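Local coordinates for penaeus monodon metallodensovirus major capsid protein (Penaeus monodon metallodensovirus, PDB 6WH7) that probably builds the icosahedral shell of a shrimp densovirus, sixty copies of this jelly-roll subunit forming the capsid that encloses the viral genome, at residues 89-94 and 237-242; 159-164 and 218-223. All coordinates share one frame; numbering follows the deposited sequence.

Overall arrangement
From the N terminus, strands 59-75 and 79-83 lead into helix 88-92, whose segment 89-94 is the first half of interaction 1. The chain then runs through strand 118-135 to segment 159-164, where interaction 2 opens; it closes 54 residues later at 218-223. Only after that, beyond strand 229-230, does 237-242 complete interaction 1, so interaction 2 is nested inside the longer loop. Interaction 2 joins the two facing sheets of the jelly roll through strands 157-162 and 218-222. Interaction 1 sets the long GH connection, here between strands 229-230 and 257-262, beside the helix. Their centres lie about 15 Å apart, with nearest atoms about 5 Å apart and no touch.

Interaction 1 (89-94 and 237-242); sequences RFYCEY and AYVPQN
A237 meets R89 through backbone alone: A237 O lies 4.4 Å from R89 N, too far for a hydrogen bond, and the A237 methyl turns away from the helix. The backbone of A237 is instead hydrogen-bonded to M88, the residue before R89. On the helix side R89 sends its side chain elsewhere, its NH1 forming a salt bridge of 2.6 Å with E93 OE2, while E93 OE1 is hydrogen-bonded to Y234. Next comes Y238, whose OH is hydrogen-bonded to Q345 N. The segment belongs to the loop between strands 229-230 and 257-262, part of the long GH connection of the jelly roll, and helix 88-92 sits in the connection between strands 79-83 and 118-135, consistent with helix A of parvovirus capsid proteins, between strands C and D. V239 then directs its CB toward the helix, and CG1 comes 4.4 Å from Y91 CE2, an oblique, loose apolar contact. Y91 reaches it with CG anti to its own carbonyl carbon (chi1 -62°). The far end of Y91 is held by the hydrogen bond between its OH and W85 O, and F90 CD2 stands 3.5 Å above the ring plane of Y91, over the ring centre.

Interaction 2 (159-164 and 218-223); sequences HSIDDQ and LHFSHD
H159 holds CG anti to its backbone N (chi1 -175°), whereas F220 holds CG anti to its carbonyl carbon (chi1 -57°); with these rotamers the two side chains approach from opposite directions and their rings overlap. This is the inside of a jelly-roll sandwich, where strand 157-162 of one sheet faces strand 218-222 of the other. The evidence is the spacing: the strand axes, running roughly parallel, come no nearer than 10.7 Å, too far for backbone pairing. Side chains alone therefore bridge the gap. The rings form an offset stack with centroids 4.2 Å apart and planes inclined by 25°. F220 CE2 lies over one face of the imidazole, displaced toward its rim, and H159 NE2 lies likewise over one face of the phenyl ring. H271, from neighbouring strand 270-274, meets both rings edge-to-face, and Y126 of strand 118-135 packs against them too, making an aromatic cluster between the sheets. L218 adds an aliphatic border, its CD1 sitting 3.9 Å from H159 CB. Further along, I161 runs obliquely past the phenyl ring, and its terminal CD1 stops 3.6 Å from F220 CE1.

Interaction 1 (89-94 and 237-242)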
# COMPACT_ATOMS: atom_id res chain seq x y z
N ARG A 89 7.05 -98.53 15.56
CA ARG A 89 7.92 -99.38 14.76
C ARG A 89 7.82 -99.07 13.28
O ARG A 89 8.74 -99.39 12.52
CB ARG A 89 7.55 -100.83 15.02
CG ARG A 89 8.44 -101.82 14.39
CD ARG A 89 7.93 -103.19 14.67
NE ARG A 89 7.97 -103.50 16.09
CZ ARG A 89 9.01 -104.04 16.70
NH1 ARG A 89 10.09 -104.34 16.00
NH2 ARG A 89 8.97 -104.29 18.00
N PHE A 90 6.74 -98.43 12.85
CA PHE A 90 6.54 -98.11 11.45
C PHE A 90 7.53 -97.06 10.97
O PHE A 90 8.06 -97.16 9.86
CB PHE A 90 5.09 -97.66 11.27
CG PHE A 90 4.72 -97.27 9.87
CD1 PHE A 90 4.50 -98.22 8.91
CD2 PHE A 90 4.51 -95.95 9.55
CE1 PHE A 90 4.13 -97.87 7.65
CE2 PHE A 90 4.13 -95.59 8.29
CZ PHE A 90 3.95 -96.55 7.34
N TYR A 91 7.76 -96.04 11.78
CA TYR A 91 8.58 -94.90 11.38
C TYR A 91 10.07 -95.09 11.60
O TYR A 91 10.88 -94.75 10.73
CB TYR A 91 8.10 -93.67 12.13
CG TYR A 91 6.68 -93.34 11.80
CD1 TYR A 91 6.38 -92.52 10.74
CD2 TYR A 91 5.65 -93.86 12.54
CE1 TYR A 91 5.09 -92.22 10.44
CE2 TYR A 91 4.36 -93.56 12.25
CZ TYR A 91 4.08 -92.73 11.19
OH TYR A 91 2.79 -92.42 10.88
N CYS A 92 10.45 -95.59 12.77
CA CYS A 92 11.85 -95.62 13.17
C CYS A 92 12.51 -96.98 12.96
O CYS A 92 13.66 -97.16 13.35
CB CYS A 92 11.98 -95.17 14.63
SG CYS A 92 10.79 -95.86 15.73
N GLU A 93 11.81 -97.92 12.37
CA GLU A 93 12.32 -99.26 12.15
C GLU A 93 11.92 -99.70 10.76
O GLU A 93 10.76 -99.56 10.38
CB GLU A 93 11.79 -100.20 13.22
CG GLU A 93 12.17 -101.62 13.08
CD GLU A 93 11.83 -102.39 14.33
OE1 GLU A 93 11.39 -101.74 15.30
OE2 GLU A 93 11.99 -103.62 14.34
N TYR A 94 12.88 -100.21 9.99
CA TYR A 94 12.68 -100.40 8.56
C TYR A 94 12.38 -101.87 8.33
O TYR A 94 13.29 -102.69 8.24
CB TYR A 94 13.93 -99.94 7.82
CG TYR A 94 13.83 -99.90 6.31
CD1 TYR A 94 13.16 -98.87 5.69
CD2 TYR A 94 14.47 -100.84 5.53
CE1 TYR A 94 13.08 -98.80 4.33
CE2 TYR A 94 14.40 -100.77 4.16
CZ TYR A 94 13.70 -99.75 3.57
OH TYR A 94 13.62 -99.66 2.20
N ALA A 237 5.25 -100.51 20.53
CA ALA A 237 4.24 -99.64 21.08
C ALA A 237 3.64 -98.78 19.97
O ALA A 237 4.32 -98.46 19.00
CB ALA A 237 4.82 -98.74 22.16
N TYR A 238 2.37 -98.44 20.12
CA TYR A 238 1.81 -97.39 19.29
C TYR A 238 2.51 -96.08 19.60
O TYR A 238 3.16 -95.93 20.64
CB TYR A 238 0.32 -97.22 19.55
CG TYR A 238 -0.54 -98.40 19.20
CD1 TYR A 238 -1.00 -98.58 17.90
CD2 TYR A 238 -0.94 -99.31 20.16
CE1 TYR A 238 -1.80 -99.63 17.58
CE2 TYR A 238 -1.74 -100.36 19.83
CZ TYR A 238 -2.17 -100.52 18.54
OH TYR A 238 -2.96 -101.58 18.20
N VAL A 239 2.40 -95.13 18.69
CA VAL A 239 2.98 -93.83 18.99
C VAL A 239 2.11 -93.33 20.14
O VAL A 239 0.93 -93.71 20.21
CB VAL A 239 2.96 -92.84 17.81
CG1 VAL A 239 3.20 -93.54 16.48
CG2 VAL A 239 1.76 -91.95 17.86
N PRO A 240 2.64 -92.54 21.07
CA PRO A 240 1.83 -92.14 22.22
C PRO A 240 0.52 -91.48 21.81
O PRO A 240 0.50 -90.53 21.03
CB PRO A 240 2.76 -91.16 22.95
CG PRO A 240 4.11 -91.63 22.59
CD PRO A 240 4.04 -92.12 21.19
N GLN A 241 -0.58 -92.00 22.35
CA GLN A 241 -1.91 -91.54 22.00
C GLN A 241 -2.82 -91.67 23.20
O GLN A 241 -2.72 -92.64 23.95
CB GLN A 241 -2.52 -92.35 20.86
CG GLN A 241 -1.82 -92.22 19.55
CD GLN A 241 -2.37 -93.16 18.53
OE1 GLN A 241 -3.03 -94.13 18.87
NE2 GLN A 241 -2.09 -92.90 17.28
N ASN A 242 -3.71 -90.72 23.37
CA ASN A 242 -4.75 -90.76 24.38
C ASN A 242 -6.06 -91.04 23.66
O ASN A 242 -6.57 -90.18 22.95
CB ASN A 242 -4.80 -89.46 25.16
CG ASN A 242 -3.62 -89.29 26.08
OD1 ASN A 242 -3.06 -90.26 26.57
ND2 ASN A 242 -3.21 -88.05 26.30

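Interaction 2 (159-164 and 218-223)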
# COMPACT_ATOMS: atom_id res chain seq x y z
N HIS A 159 -7.31 -93.52 -0.67
CA HIS A 159 -6.75 -93.37 0.67
C HIS A 159 -7.87 -92.93 1.59
O HIS A 159 -8.48 -91.88 1.38
CB HIS A 159 -5.63 -92.34 0.72
CG HIS A 159 -4.96 -92.27 2.05
ND1 HIS A 159 -4.08 -93.23 2.49
CD2 HIS A 159 -5.15 -91.43 3.09
CE1 HIS A 159 -3.69 -92.93 3.72
NE2 HIS A 159 -4.33 -91.85 4.10
N SER A 160 -8.13 -93.71 2.62
CA SER A 160 -9.22 -93.45 3.54
C SER A 160 -8.67 -93.13 4.91
O SER A 160 -7.81 -93.86 5.42
CB SER A 160 -10.16 -94.65 3.61
OG SER A 160 -10.75 -94.91 2.36
N ILE A 161 -9.14 -92.04 5.50
CA ILE A 161 -8.87 -91.71 6.88
C ILE A 161 -10.16 -91.91 7.65
O ILE A 161 -11.20 -91.34 7.28
CB ILE A 161 -8.37 -90.26 7.03
CG1 ILE A 161 -7.05 -90.07 6.31
CG2 ILE A 161 -8.21 -89.92 8.48
CD1 ILE A 161 -6.61 -88.65 6.27
N ASP A 162 -10.11 -92.69 8.71
CA ASP A 162 -11.32 -92.99 9.46
C ASP A 162 -11.33 -92.08 10.68
O ASP A 162 -10.77 -92.42 11.72
CB ASP A 162 -11.34 -94.46 9.85
CG ASP A 162 -12.65 -94.90 10.42
OD1 ASP A 162 -13.60 -94.09 10.40
OD2 ASP A 162 -12.73 -96.05 10.88
N ASP A 163 -12.03 -90.96 10.56
CA ASP A 163 -12.13 -89.94 11.60
C ASP A 163 -13.23 -90.25 12.59
O ASP A 163 -13.06 -90.06 13.79
CB ASP A 163 -12.37 -88.58 10.95
CG ASP A 163 -11.15 -88.06 10.25
OD1 ASP A 163 -10.04 -88.51 10.59
OD2 ASP A 163 -11.29 -87.22 9.34
N GLN A 164 -14.38 -90.71 12.08
CA GLN A 164 -15.48 -91.10 12.93
C GLN A 164 -15.24 -92.44 13.60
O GLN A 164 -16.06 -92.84 14.44
CB GLN A 164 -16.76 -91.14 12.11
CG GLN A 164 -17.16 -89.78 11.57
CD GLN A 164 -17.62 -88.84 12.66
OE1 GLN A 164 -16.85 -88.03 13.16
NE2 GLN A 164 -18.89 -88.94 13.03
N LEU A 218 0.70 -87.72 -1.16
CA LEU A 218 -0.21 -87.66 -0.03
C LEU A 218 0.62 -87.57 1.24
O LEU A 218 1.31 -88.52 1.61
CB LEU A 218 -1.11 -88.89 -0.01
CG LEU A 218 -2.04 -89.10 -1.20
CD1 LEU A 218 -2.76 -90.41 -1.03
CD2 LEU A 218 -3.00 -87.96 -1.33
N HIS A 219 0.54 -86.43 1.92
CA HIS A 219 1.29 -86.19 3.14
C HIS A 219 0.36 -86.33 4.33
O HIS A 219 -0.73 -85.76 4.33
CB HIS A 219 1.91 -84.79 3.14
CG HIS A 219 2.76 -84.50 1.94
ND1 HIS A 219 4.02 -85.03 1.78
CD2 HIS A 219 2.53 -83.74 0.85
CE1 HIS A 219 4.54 -84.61 0.64
NE2 HIS A 219 3.65 -83.83 0.05
N PHE A 220 0.80 -87.07 5.35
CA PHE A 220 0.01 -87.21 6.56
C PHE A 220 0.95 -87.08 7.75
O PHE A 220 1.93 -87.81 7.84
CB PHE A 220 -0.72 -88.54 6.59
CG PHE A 220 -1.60 -88.74 5.41
CD1 PHE A 220 -2.84 -88.15 5.36
CD2 PHE A 220 -1.17 -89.47 4.33
CE1 PHE A 220 -3.63 -88.30 4.27
CE2 PHE A 220 -1.96 -89.62 3.24
CZ PHE A 220 -3.19 -89.03 3.21
N SER A 221 0.66 -86.14 8.63
CA SER A 221 1.49 -85.88 9.79
C SER A 221 0.64 -85.95 11.05
O SER A 221 -0.57 -85.76 11.02
CB SER A 221 2.16 -84.51 9.72
OG SER A 221 3.08 -84.45 8.65
N HIS A 222 1.31 -86.24 12.16
CA HIS A 222 0.68 -86.18 13.47
C HIS A 222 1.66 -85.55 14.43
O HIS A 222 2.77 -86.06 14.61
CB HIS A 222 0.28 -87.56 13.95
CG HIS A 222 -0.46 -87.57 15.24
ND1 HIS A 222 -1.70 -87.00 15.39
CD2 HIS A 222 -0.13 -88.08 16.45
CE1 HIS A 222 -2.11 -87.16 16.64
NE2 HIS A 222 -1.18 -87.81 17.30
N ASP A 223 1.26 -84.45 15.06
CA ASP A 223 2.06 -83.82 16.08
C ASP A 223 1.77 -84.45 17.43
O ASP A 223 0.62 -84.77 17.75
CB ASP A 223 1.79 -82.32 16.15
CG ASP A 223 2.39 -81.57 15.00
OD1 ASP A 223 3.25 -82.13 14.30
OD2 ASP A 223 2.01 -80.40 14.79